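Local coordinates for protein HMG-CoA Lyase (Bacillus subtilis subsp. subtilis, PDB 1YDO) that belongs to the HMGL-like family and is built on the parallel strands and surrounding helices of a TIM barrel, at residues 102-107 with 142-147; 173-178 with 203-208; 98-103 with 122-127. One frame throughout, in Å; residues are numbered along the deposited sequence.

Interaction 1: residues 102-107 with 142-147; sequences MSASET and LSTVFG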
HETATM    1  N   MSE A 102       7.714 -22.444  11.913  1.00 47.74           N
HETATM    2  CA  MSE A 102       6.559 -23.184  12.396  1.00 49.56           C
HETATM    3  C   MSE A 102       5.379 -22.241  12.434  1.00 49.22           C
HETATM    4  O   MSE A 102       5.533 -21.033  12.290  1.00 48.93           O
HETATM    5  CB  MSE A 102       6.822 -23.744  13.793  1.00 52.48           C
HETATM    6  CG  MSE A 102       6.857 -22.702  14.885  1.00 56.90           C
HETATM    7 SE   MSE A 102       6.998 -23.523  16.630  1.00 64.17          SE
HETATM    8  CE  MSE A 102       5.139 -24.079  16.839  1.00 60.67           C
ATOM      9  N   SER A 103       4.194 -22.796  12.630  1.00 49.36           N
ATOM     10  CA  SER A 103       3.003 -21.976  12.682  1.00 48.73           C
ATOM     11  C   SER A 103       2.466 -21.819  14.103  1.00 48.92           C
ATOM     12  O   SER A 103       2.589 -22.724  14.936  1.00 49.03           O
ATOM     13  CB  SER A 103       1.927 -22.576  11.779  1.00 48.26           C
ATOM     14  OG  SER A 103       0.729 -21.813  11.834  1.00 47.23           O
ATOM     15  N   ALA A 104       1.886 -20.655  14.374  1.00 49.15           N
ATOM     16  CA  ALA A 104       1.300 -20.369  15.678  1.00 49.29           C
ATOM     17  C   ALA A 104      -0.005 -21.157  15.779  1.00 49.90           C
ATOM     18  O   ALA A 104      -0.366 -21.663  16.842  1.00 48.13           O
ATOM     19  CB  ALA A 104       1.026 -18.879  15.805  1.00 49.23           C
ATOM     20  N   SER A 105      -0.706 -21.241  14.648  1.00 51.55           N
ATOM     21  CA  SER A 105      -1.965 -21.970  14.546  1.00 52.51           C
ATOM     22  C   SER A 105      -1.685 -23.466  14.449  1.00 54.47           C
ATOM     23  O   SER A 105      -0.848 -23.906  13.648  1.00 54.24           O
ATOM     24  CB  SER A 105      -2.741 -21.519  13.308  1.00 50.67           C
ATOM     25  OG  SER A 105      -3.448 -22.599  12.735  1.00 47.63           O
ATOM     26  N   GLU A 106      -2.381 -24.253  15.263  1.00 56.54           N
ATOM     27  CA  GLU A 106      -2.192 -25.702  15.252  1.00 58.31           C
ATOM     28  C   GLU A 106      -2.594 -26.262  13.889  1.00 58.24           C
ATOM     29  O   GLU A 106      -1.838 -27.000  13.262  1.00 57.59           O
ATOM     30  CB  GLU A 106      -3.049 -26.352  16.344  1.00 61.02           C
ATOM     31  CG  GLU A 106      -2.650 -27.789  16.679  1.00 64.37           C
ATOM     32  CD  GLU A 106      -1.491 -27.860  17.649  1.00 67.20           C
ATOM     33  OE1 GLU A 106      -0.806 -28.914  17.683  1.00 69.80           O
ATOM     34  OE2 GLU A 106      -1.270 -26.870  18.389  1.00 67.20           O
ATOM     35  N   THR A 107      -3.791 -25.890  13.438  1.00 58.77           N
ATOM     36  CA  THR A 107      -4.318 -26.364  12.161  1.00 58.62           C
ATOM     37  C   THR A 107      -3.384 -26.053  10.999  1.00 58.69           C
ATOM     38  O   THR A 107      -3.103 -26.920  10.174  1.00 57.18           O
ATOM     39  CB  THR A 107      -5.695 -25.746  11.873  1.00 58.38           C
ATOM     40  OG1 THR A 107      -6.535 -25.918  13.020  1.00 58.39           O
ATOM     41  CG2 THR A 107      -6.346 -26.426  10.673  1.00 57.36           C
ATOM     42  N   LEU A 142       7.894 -17.405  12.866  1.00 37.53           N
ATOM     43  CA  LEU A 142       6.601 -17.812  13.401  1.00 35.25           C
ATOM     44  C   LEU A 142       5.528 -17.295  12.439  1.00 34.33           C
ATOM     45  O   LEU A 142       5.404 -16.094  12.226  1.00 35.05           O
ATOM     46  CB  LEU A 142       6.415 -17.203  14.784  1.00 35.12           C
ATOM     47  CG  LEU A 142       5.621 -18.040  15.778  1.00 36.33           C
ATOM     48  CD1 LEU A 142       5.390 -17.218  17.035  1.00 37.13           C
ATOM     49  CD2 LEU A 142       4.302 -18.468  15.176  1.00 36.59           C
ATOM     50  N   SER A 143       4.748 -18.190  11.851  1.00 32.73           N
ATOM     51  CA  SER A 143       3.745 -17.738  10.913  1.00 32.58           C
ATOM     52  C   SER A 143       2.352 -17.764  11.497  1.00 34.98           C
ATOM     53  O   SER A 143       2.141 -18.252  12.606  1.00 35.33           O
ATOM     54  CB  SER A 143       3.773 -18.572   9.639  1.00 32.13           C
ATOM     55  OG  SER A 143       3.476 -19.917   9.914  1.00 32.14           O
ATOM     56  N   THR A 144       1.415 -17.211  10.729  1.00 37.20           N
ATOM     57  CA  THR A 144       0.008 -17.121  11.083  1.00 39.19           C
ATOM     58  C   THR A 144      -0.221 -16.460  12.449  1.00 40.18           C
ATOM     59  O   THR A 144      -1.132 -16.839  13.185  1.00 40.85           O
ATOM     60  CB  THR A 144      -0.650 -18.528  11.015  1.00 40.18           C
ATOM     61  OG1 THR A 144      -2.073 -18.394  11.034  1.00 43.32           O
ATOM     62  CG2 THR A 144      -0.222 -19.385  12.174  1.00 39.92           C
ATOM     63  N   VAL A 145       0.589 -15.449  12.773  1.00 40.53           N
ATOM     64  CA  VAL A 145       0.457 -14.758  14.050  1.00 41.14           C
ATOM     65  C   VAL A 145      -0.651 -13.712  14.036  1.00 41.56           C
ATOM     66  O   VAL A 145      -1.139 -13.309  15.087  1.00 41.36           O
ATOM     67  CB  VAL A 145       1.781 -14.077  14.471  1.00 41.01           C
ATOM     68  CG1 VAL A 145       2.896 -15.089  14.501  1.00 40.55           C
ATOM     69  CG2 VAL A 145       2.121 -12.961  13.532  1.00 42.65           C
ATOM     70  N   PHE A 146      -1.055 -13.280  12.845  1.00 42.38           N
ATOM     71  CA  PHE A 146      -2.118 -12.281  12.716  1.00 43.06           C
ATOM     72  C   PHE A 146      -3.382 -12.882  12.120  1.00 44.74           C
ATOM     73  O   PHE A 146      -4.129 -12.197  11.423  1.00 45.57           O
ATOM     74  CB  PHE A 146      -1.660 -11.125  11.830  1.00 40.64           C
ATOM     75  CG  PHE A 146      -0.623 -10.258  12.459  1.00 38.84           C
ATOM     76  CD1 PHE A 146      -0.956  -9.419  13.507  1.00 37.73           C
ATOM     77  CD2 PHE A 146       0.698 -10.289  12.014  1.00 39.44           C
ATOM     78  CE1 PHE A 146       0.014  -8.621  14.107  1.00 37.48           C
ATOM     79  CE2 PHE A 146       1.682  -9.492  12.611  1.00 38.12           C
ATOM     80  CZ  PHE A 146       1.337  -8.659  13.658  1.00 36.90           C
ATOM     81  N   GLY A 147      -3.618 -14.161  12.391  1.00 45.85           N
ATOM     82  CA  GLY A 147      -4.802 -14.799  11.861  1.00 46.92           C
ATOM     83  C   GLY A 147      -4.430 -15.999  11.028  1.00 48.16           C
ATOM     84  O   GLY A 147      -3.385 -16.011  10.378  1.00 47.92           O
TER
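At the C-terminal ends of two adjoining barrel strands, 97-103 and 137-143, M102 (modelled as selenomethionine) pairs with L142 and S103 with S143 in parallel register. This is the rim of the barrel on which active sites lie in TIM-barrel proteins generally. Two backbone hydrogen bonds close this last piece of ladder. S143 N gives to M102 O at 3.0 Å, and A104 N returns the bond to S143 O, also at 3.0 Å, as the first chain leaves the sheet. The side chain of S143 adds a weaker and less certain contact. Its chi1 of 62° sets OG between the backbone N and the carbonyl carbon, 3.3 Å from M102 O, the same oxygen that receives S143 N.

Beyond the strands the chains part but remain in touch. On the face of the sheet that carries M102 and L142, the CD2 branch of L142 reaches forward to the CB of A104, 3.4 Å away, and L162 of helix 156-169 also packs on A104. T144 points its CB toward 102-107, although the position of its methyl is uncertain. Its hydroxyl, with OG1 anti to the backbone N (chi1 -166°), hydrogen-bonds G147 O at 2.8 Å from above the carbonyl plane and pins the turn of its own loop. S105 stands at the N-cap of helix 106-110, where its OG accepts from H108 N.

L142 CD2 and A104 CB thus pack on the side where L162 lies, while the polar chemistry is divided: two backbone bonds hold the strand ends together, and beyond them hydroxyls take over, that of T144 within its own turn and that of S105 at the helix start.

Interaction 2: residues 173-178 with 203-208; sequences ELSLGD and QIALHF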
ATOM      1  N   GLU A 173      16.453 -13.936  16.626  1.00 38.33           N
ATOM      2  CA  GLU A 173      15.398 -13.068  16.123  1.00 35.27           C
ATOM      3  C   GLU A 173      14.131 -13.852  15.811  1.00 32.10           C
ATOM      4  O   GLU A 173      14.179 -14.890  15.170  1.00 29.21           O
ATOM      5  CB  GLU A 173      15.881 -12.383  14.859  1.00 35.11           C
ATOM      6  CG  GLU A 173      15.060 -11.204  14.455  1.00 37.97           C
ATOM      7  CD  GLU A 173      15.792 -10.339  13.456  1.00 40.19           C
ATOM      8  OE1 GLU A 173      15.739 -10.653  12.253  1.00 41.51           O
ATOM      9  OE2 GLU A 173      16.442  -9.357  13.878  1.00 41.57           O
ATOM     10  N   LEU A 174      12.996 -13.346  16.262  1.00 30.24           N
ATOM     11  CA  LEU A 174      11.749 -14.024  16.006  1.00 28.86           C
ATOM     12  C   LEU A 174      10.963 -13.205  14.982  1.00 28.33           C
ATOM     13  O   LEU A 174      10.465 -12.125  15.284  1.00 28.88           O
ATOM     14  CB  LEU A 174      10.966 -14.155  17.299  1.00 29.30           C
ATOM     15  CG  LEU A 174       9.971 -15.294  17.422  1.00 31.26           C
ATOM     16  CD1 LEU A 174       9.175 -15.098  18.698  1.00 32.60           C
ATOM     17  CD2 LEU A 174       9.030 -15.320  16.234  1.00 35.15           C
ATOM     18  N   SER A 175      10.845 -13.721  13.765  1.00 27.80           N
ATOM     19  CA  SER A 175      10.140 -12.991  12.721  1.00 26.58           C
ATOM     20  C   SER A 175       8.684 -13.385  12.678  1.00 26.65           C
ATOM     21  O   SER A 175       8.349 -14.500  12.289  1.00 26.15           O
ATOM     22  CB  SER A 175      10.810 -13.242  11.367  1.00 25.09           C
ATOM     23  OG  SER A 175      10.135 -12.587  10.325  1.00 26.41           O
ATOM     24  N   LEU A 176       7.822 -12.457  13.085  1.00 29.64           N
ATOM     25  CA  LEU A 176       6.366 -12.672  13.100  1.00 31.30           C
ATOM     26  C   LEU A 176       5.792 -12.357  11.732  1.00 31.19           C
ATOM     27  O   LEU A 176       6.086 -11.315  11.170  1.00 30.41           O
ATOM     28  CB  LEU A 176       5.714 -11.746  14.126  1.00 31.62           C
ATOM     29  CG  LEU A 176       6.429 -11.709  15.472  1.00 31.07           C
ATOM     30  CD1 LEU A 176       5.808 -10.635  16.322  1.00 31.28           C
ATOM     31  CD2 LEU A 176       6.346 -13.065  16.140  1.00 30.60           C
ATOM     32  N   GLY A 177       4.955 -13.237  11.209  1.00 33.80           N
ATOM     33  CA  GLY A 177       4.413 -12.971   9.901  1.00 37.52           C
ATOM     34  C   GLY A 177       2.908 -12.963   9.743  1.00 40.12           C
ATOM     35  O   GLY A 177       2.161 -13.568  10.515  1.00 38.31           O
ATOM     36  N   ASP A 178       2.472 -12.254   8.704  1.00 42.93           N
ATOM     37  CA  ASP A 178       1.067 -12.134   8.353  1.00 44.69           C
ATOM     38  C   ASP A 178       0.852 -13.023   7.141  1.00 45.01           C
ATOM     39  O   ASP A 178       0.869 -12.563   6.006  1.00 45.85           O
ATOM     40  CB  ASP A 178       0.736 -10.689   7.986  1.00 46.18           C
ATOM     41  CG  ASP A 178      -0.746 -10.486   7.706  1.00 48.47           C
ATOM     42  OD1 ASP A 178      -1.118  -9.400   7.215  1.00 50.07           O
ATOM     43  OD2 ASP A 178      -1.537 -11.416   7.986  1.00 47.61           O
ATOM     44  N   GLN A 203      14.967  -7.837  18.920  1.00 38.82           N
ATOM     45  CA  GLN A 203      14.972  -9.218  18.480  1.00 39.40           C
ATOM     46  C   GLN A 203      13.654  -9.656  17.843  1.00 38.47           C
ATOM     47  O   GLN A 203      13.342 -10.846  17.788  1.00 38.11           O
ATOM     48  CB  GLN A 203      15.338 -10.132  19.652  1.00 40.96           C
ATOM     49  CG  GLN A 203      16.780 -10.003  20.084  1.00 41.90           C
ATOM     50  CD  GLN A 203      17.085 -10.777  21.348  1.00 43.16           C
ATOM     51  OE1 GLN A 203      16.847 -11.987  21.433  1.00 43.31           O
ATOM     52  NE2 GLN A 203      17.615 -10.078  22.346  1.00 43.60           N
ATOM     53  N   ILE A 204      12.888  -8.697  17.346  1.00 36.72           N
ATOM     54  CA  ILE A 204      11.627  -9.018  16.706  1.00 36.41           C
ATOM     55  C   ILE A 204      11.514  -8.396  15.319  1.00 36.86           C
ATOM     56  O   ILE A 204      11.666  -7.186  15.153  1.00 37.09           O
ATOM     57  CB  ILE A 204      10.445  -8.564  17.573  1.00 36.59           C
ATOM     58  CG1 ILE A 204      10.347  -9.457  18.801  1.00 38.21           C
ATOM     59  CG2 ILE A 204       9.165  -8.626  16.781  1.00 35.56           C
ATOM     60  CD1 ILE A 204       9.349  -8.975  19.831  1.00 40.74           C
ATOM     61  N   ALA A 205      11.255  -9.238  14.321  1.00 37.22           N
ATOM     62  CA  ALA A 205      11.119  -8.781  12.948  1.00 35.84           C
ATOM     63  C   ALA A 205       9.693  -9.000  12.463  1.00 35.78           C
ATOM     64  O   ALA A 205       8.946  -9.801  13.032  1.00 35.08           O
ATOM     65  CB  ALA A 205      12.080  -9.520  12.067  1.00 35.83           C
ATOM     66  N   LEU A 206       9.330  -8.285  11.403  1.00 34.70           N
ATOM     67  CA  LEU A 206       8.003  -8.410  10.849  1.00 34.84           C
ATOM     68  C   LEU A 206       7.991  -8.776   9.371  1.00 35.60           C
ATOM     69  O   LEU A 206       8.707  -8.190   8.567  1.00 35.62           O
ATOM     70  CB  LEU A 206       7.213  -7.127  11.077  1.00 32.17           C
ATOM     71  CG  LEU A 206       6.748  -6.947  12.510  1.00 31.74           C
ATOM     72  CD1 LEU A 206       5.991  -5.639  12.612  1.00 33.82           C
ATOM     73  CD2 LEU A 206       5.867  -8.103  12.944  1.00 30.69           C
ATOM     74  N   HIS A 207       7.174  -9.766   9.030  1.00 37.09           N
ATOM     75  CA  HIS A 207       7.044 -10.215   7.667  1.00 40.08           C
ATOM     76  C   HIS A 207       5.585  -9.995   7.265  1.00 40.47           C
ATOM     77  O   HIS A 207       4.740 -10.835   7.541  1.00 40.72           O
ATOM     78  CB  HIS A 207       7.398 -11.695   7.578  1.00 42.76           C
ATOM     79  CG  HIS A 207       7.587 -12.192   6.167  1.00 47.80           C
ATOM     80  ND1 HIS A 207       7.934 -13.492   5.878  1.00 49.39           N
ATOM     81  CD2 HIS A 207       7.487 -11.555   4.973  1.00 50.57           C
ATOM     82  CE1 HIS A 207       8.043 -13.640   4.562  1.00 50.33           C
ATOM     83  NE2 HIS A 207       7.777 -12.484   3.991  1.00 50.99           N
ATOM     84  N   PHE A 208       5.289  -8.860   6.642  1.00 40.29           N
ATOM     85  CA  PHE A 208       3.931  -8.574   6.214  1.00 41.30           C
ATOM     86  C   PHE A 208       3.656  -8.972   4.762  1.00 43.96           C
ATOM     87  O   PHE A 208       4.543  -8.924   3.902  1.00 45.28           O
ATOM     88  CB  PHE A 208       3.632  -7.087   6.373  1.00 39.21           C
ATOM     89  CG  PHE A 208       3.512  -6.647   7.796  1.00 37.31           C
ATOM     90  CD1 PHE A 208       2.544  -7.202   8.633  1.00 35.94           C
ATOM     91  CD2 PHE A 208       4.375  -5.683   8.308  1.00 36.21           C
ATOM     92  CE1 PHE A 208       2.439  -6.807   9.964  1.00 34.05           C
ATOM     93  CE2 PHE A 208       4.285  -5.278   9.631  1.00 35.41           C
ATOM     94  CZ  PHE A 208       3.312  -5.841  10.466  1.00 35.36           C
TER
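Five backbone hydrogen bonds join 173-178 to 203-208 and take donors from the two chains by turns. L174 N gives to Q203 O at 2.9 Å, A205 N to L174 O at 3.1 Å, and L176 N to A205 O at 2.9 Å; H207 N to L176 O and D178 N to H207 O complete the ladder. The strands, inclined by 30° over this length, are paired from L174 with I204 through G177 with H207.

The polar side chains look elsewhere for their partners. E173 runs its extended chain past A205, OE1 coming to 3.8 Å from the CB methyl, and ends in a salt bridge with K10. S175, on the same face as A205 and H207, places OG anti to its backbone N (chi1 178°) and hydrogen-bonds D231, while H207 NE2 is engaged by N249.

On the other face the packing is aliphatic. CD1 of L176 meets CG2 of I204 at 3.9 Å, the two side chains lying at a slant to each other, and L206 brings CD2 to within 3.8 Å of L176 CB. At the end of the pair D178 CB sits at the edge of the F208 ring, near its plane.

Helix 185-196 connects the two strands, making this one of the beta-alpha-beta crossovers whose repetition builds a TIM barrel, with a polar interior face and a hydrophobic one beneath the helices.

Interaction 3: residues 98-103 with 122-127; sequences ACVFMS and HILKQV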
ATOM      1  N   ALA A  98      20.670 -19.830   9.705  1.00 39.15           N
ATOM      2  CA  ALA A  98      19.621 -20.784   9.444  1.00 38.21           C
ATOM      3  C   ALA A  98      18.324 -20.250  10.011  1.00 37.20           C
ATOM      4  O   ALA A  98      18.301 -19.729  11.117  1.00 38.11           O
ATOM      5  CB  ALA A  98      19.967 -22.107  10.091  1.00 38.47           C
ATOM      6  N   CYS A  99      17.237 -20.373   9.266  1.00 37.96           N
ATOM      7  CA  CYS A  99      15.961 -19.877   9.764  1.00 38.79           C
ATOM      8  C   CYS A  99      14.980 -21.002   9.965  1.00 37.75           C
ATOM      9  O   CYS A  99      14.484 -21.569   8.995  1.00 38.50           O
ATOM     10  CB  CYS A  99      15.354 -18.896   8.767  1.00 40.27           C
ATOM     11  SG  CYS A  99      16.496 -17.679   8.078  1.00 44.46           S
ATOM     12  N   VAL A 100      14.690 -21.341  11.205  1.00 36.72           N
ATOM     13  CA  VAL A 100      13.714 -22.389  11.418  1.00 39.14           C
ATOM     14  C   VAL A 100      12.322 -21.779  11.253  1.00 40.66           C
ATOM     15  O   VAL A 100      12.189 -20.561  11.110  1.00 41.37           O
ATOM     16  CB  VAL A 100      13.838 -22.984  12.810  1.00 40.00           C
ATOM     17  CG1 VAL A 100      15.143 -23.752  12.910  1.00 39.76           C
ATOM     18  CG2 VAL A 100      13.762 -21.875  13.857  1.00 37.38           C
ATOM     19  N   PHE A 101      11.285 -22.609  11.271  1.00 41.38           N
ATOM     20  CA  PHE A 101       9.939 -22.095  11.110  1.00 42.55           C
ATOM     21  C   PHE A 101       8.877 -23.025  11.638  1.00 44.82           C
ATOM     22  O   PHE A 101       9.093 -24.226  11.793  1.00 44.38           O
ATOM     23  CB  PHE A 101       9.632 -21.823   9.640  1.00 40.58           C
ATOM     24  CG  PHE A 101       9.817 -23.012   8.753  1.00 39.80           C
ATOM     25  CD1 PHE A 101      11.089 -23.371   8.315  1.00 41.33           C
ATOM     26  CD2 PHE A 101       8.735 -23.802   8.382  1.00 39.54           C
ATOM     27  CE1 PHE A 101      11.285 -24.506   7.522  1.00 40.92           C
ATOM     28  CE2 PHE A 101       8.917 -24.944   7.588  1.00 38.98           C
ATOM     29  CZ  PHE A 101      10.193 -25.294   7.161  1.00 39.25           C
HETATM   30  N   MSE A 102       7.714 -22.444  11.913  1.00 47.74           N
HETATM   31  CA  MSE A 102       6.559 -23.184  12.396  1.00 49.56           C
HETATM   32  C   MSE A 102       5.379 -22.241  12.434  1.00 49.22           C
HETATM   33  O   MSE A 102       5.533 -21.033  12.290  1.00 48.93           O
HETATM   34  CB  MSE A 102       6.822 -23.744  13.793  1.00 52.48           C
HETATM   35  CG  MSE A 102       6.857 -22.702  14.885  1.00 56.90           C
HETATM   36 SE   MSE A 102       6.998 -23.523  16.630  1.00 64.17          SE
HETATM   37  CE  MSE A 102       5.139 -24.079  16.839  1.00 60.67           C
ATOM     38  N   SER A 103       4.194 -22.796  12.630  1.00 49.36           N
ATOM     39  CA  SER A 103       3.003 -21.976  12.682  1.00 48.73           C
ATOM     40  C   SER A 103       2.466 -21.819  14.103  1.00 48.92           C
ATOM     41  O   SER A 103       2.589 -22.724  14.936  1.00 49.03           O
ATOM     42  CB  SER A 103       1.927 -22.576  11.779  1.00 48.26           C
ATOM     43  OG  SER A 103       0.729 -21.813  11.834  1.00 47.23           O
ATOM     44  N   HIS A 122       9.650 -28.927  19.455  1.00 59.66           N
ATOM     45  CA  HIS A 122      10.706 -29.853  19.818  1.00 60.49           C
ATOM     46  C   HIS A 122      11.767 -29.952  18.718  1.00 59.76           C
ATOM     47  O   HIS A 122      12.962 -30.049  19.002  1.00 59.03           O
ATOM     48  CB  HIS A 122      10.099 -31.230  20.105  1.00 61.86           C
ATOM     49  CG  HIS A 122      11.068 -32.208  20.698  1.00 63.75           C
ATOM     50  ND1 HIS A 122      11.687 -33.182  19.954  1.00 64.71           N
ATOM     51  CD2 HIS A 122      11.526 -32.344  21.969  1.00 64.62           C
ATOM     52  CE1 HIS A 122      12.493 -33.886  20.739  1.00 65.51           C
ATOM     53  NE2 HIS A 122      12.411 -33.396  21.960  1.00 65.71           N
ATOM     54  N   ILE A 123      11.325 -29.927  17.465  1.00 59.21           N
ATOM     55  CA  ILE A 123      12.244 -30.017  16.341  1.00 58.38           C
ATOM     56  C   ILE A 123      13.165 -28.806  16.337  1.00 58.08           C
ATOM     57  O   ILE A 123      14.389 -28.934  16.436  1.00 57.09           O
ATOM     58  CB  ILE A 123      11.493 -30.052  14.986  1.00 58.17           C
ATOM     59  CG1 ILE A 123      10.364 -31.080  15.027  1.00 58.01           C
ATOM     60  CG2 ILE A 123      12.470 -30.385  13.864  1.00 58.10           C
ATOM     61  CD1 ILE A 123      10.814 -32.508  15.298  1.00 58.74           C
ATOM     62  N   LEU A 124      12.556 -27.629  16.223  1.00 57.83           N
ATOM     63  CA  LEU A 124      13.292 -26.373  16.193  1.00 58.51           C
ATOM     64  C   LEU A 124      14.251 -26.292  17.361  1.00 58.63           C
ATOM     65  O   LEU A 124      15.392 -25.855  17.212  1.00 58.46           O
ATOM     66  CB  LEU A 124      12.326 -25.188  16.253  1.00 58.35           C
ATOM     67  CG  LEU A 124      11.187 -25.171  15.228  1.00 57.47           C
ATOM     68  CD1 LEU A 124      10.484 -23.826  15.320  1.00 57.56           C
ATOM     69  CD2 LEU A 124      11.724 -25.408  13.818  1.00 56.39           C
ATOM     70  N   LYS A 125      13.775 -26.713  18.527  1.00 58.93           N
ATOM     71  CA  LYS A 125      14.591 -26.706  19.736  1.00 59.37           C
ATOM     72  C   LYS A 125      15.959 -27.306  19.436  1.00 58.04           C
ATOM     73  O   LYS A 125      16.982 -26.642  19.577  1.00 57.26           O
ATOM     74  CB  LYS A 125      13.914 -27.536  20.836  1.00 61.44           C
ATOM     75  CG  LYS A 125      14.704 -27.660  22.147  1.00 62.67           C
ATOM     76  CD  LYS A 125      13.952 -28.528  23.167  1.00 64.25           C
ATOM     77  CE  LYS A 125      14.637 -28.515  24.525  1.00 64.50           C
ATOM     78  NZ  LYS A 125      16.058 -28.957  24.429  1.00 64.72           N
ATOM     79  N   GLN A 126      15.975 -28.567  19.018  1.00 57.51           N
ATOM     80  CA  GLN A 126      17.247 -29.206  18.748  1.00 57.89           C
ATOM     81  C   GLN A 126      17.851 -28.706  17.422  1.00 56.67           C
ATOM     82  O   GLN A 126      19.072 -28.569  17.295  1.00 55.81           O
ATOM     83  CB  GLN A 126      17.111 -30.748  18.799  1.00 58.69           C
ATOM     84  CG  GLN A 126      16.725 -31.334  20.222  1.00 60.55           C
ATOM     85  CD  GLN A 126      17.611 -30.810  21.406  1.00 61.91           C
ATOM     86  OE1 GLN A 126      18.853 -30.806  21.335  1.00 62.36           O
ATOM     87  NE2 GLN A 126      16.963 -30.407  22.495  1.00 63.32           N
ATOM     88  N   VAL A 127      17.015 -28.392  16.438  1.00 54.97           N
ATOM     89  CA  VAL A 127      17.542 -27.887  15.176  1.00 52.58           C
ATOM     90  C   VAL A 127      18.325 -26.594  15.406  1.00 52.21           C
ATOM     91  O   VAL A 127      19.291 -26.304  14.699  1.00 51.07           O
ATOM     92  CB  VAL A 127      16.419 -27.604  14.199  1.00 51.42           C
ATOM     93  CG1 VAL A 127      16.986 -26.961  12.952  1.00 50.07           C
ATOM     94  CG2 VAL A 127      15.691 -28.895  13.879  1.00 52.30           C
TER
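L124 meets V100, M102 and the F101 carbonyl with a single forked side chain. Its CG is anti to the carbonyl carbon (chi1 -53°) and chi2 is extended, which points the fork at the strand backbone. The CD2 branch comes to 3.4 Å from V100 CB and 3.5 Å from F101 O; the CD1 branch turns toward M102, reaching SE at 3.7 Å.

M102 meets that methyl along much of its length. With chi1 at 71° the chain rises off the strand, CG lying 3.8 Å from L124 CD1, and the bend at chi3 (-78°) folds the terminal methyl round beyond the selenium. V100 supplies the other end of the contact: its CG1 branch lies beside V127 CG1 at 3.7 Å, the two side chains passing alongside and pointing opposite ways. No hydrogen bond crosses the interface; it is mainly apolar packing, with the F101 carbonyl alongside the leucine fork.

Helix 122-127 runs nearly antiparallel to strand 98-103, their short axes 8.9 Å apart, as it carries the chain back toward strand 137-143. That next strand also flanks V100 through A140, while F101 turns away from the helix to pack on Y141 and on L80 of strand 76-80.

All three contacts are largely buried, but interaction 2 is nearer the centre of the chain and relies on a continuous backbone ladder, interaction 1 keeps only the end of such a ladder before passing to loop and cap bonds, and interaction 3 has no hydrogen bond across it. Interactions 1 and 3 share M102 and S103 of strand 97-103, one joining it to its neighbour in the sheet, the other to its outer helix. Interactions 1 and 2 touch directly, since strands 137-143 and 174-177 are adjacent and L142 packs on L174. Interactions 2 and 3 do not touch, their nearest atoms lying about 7 Å apart, though both belong to the same sheet.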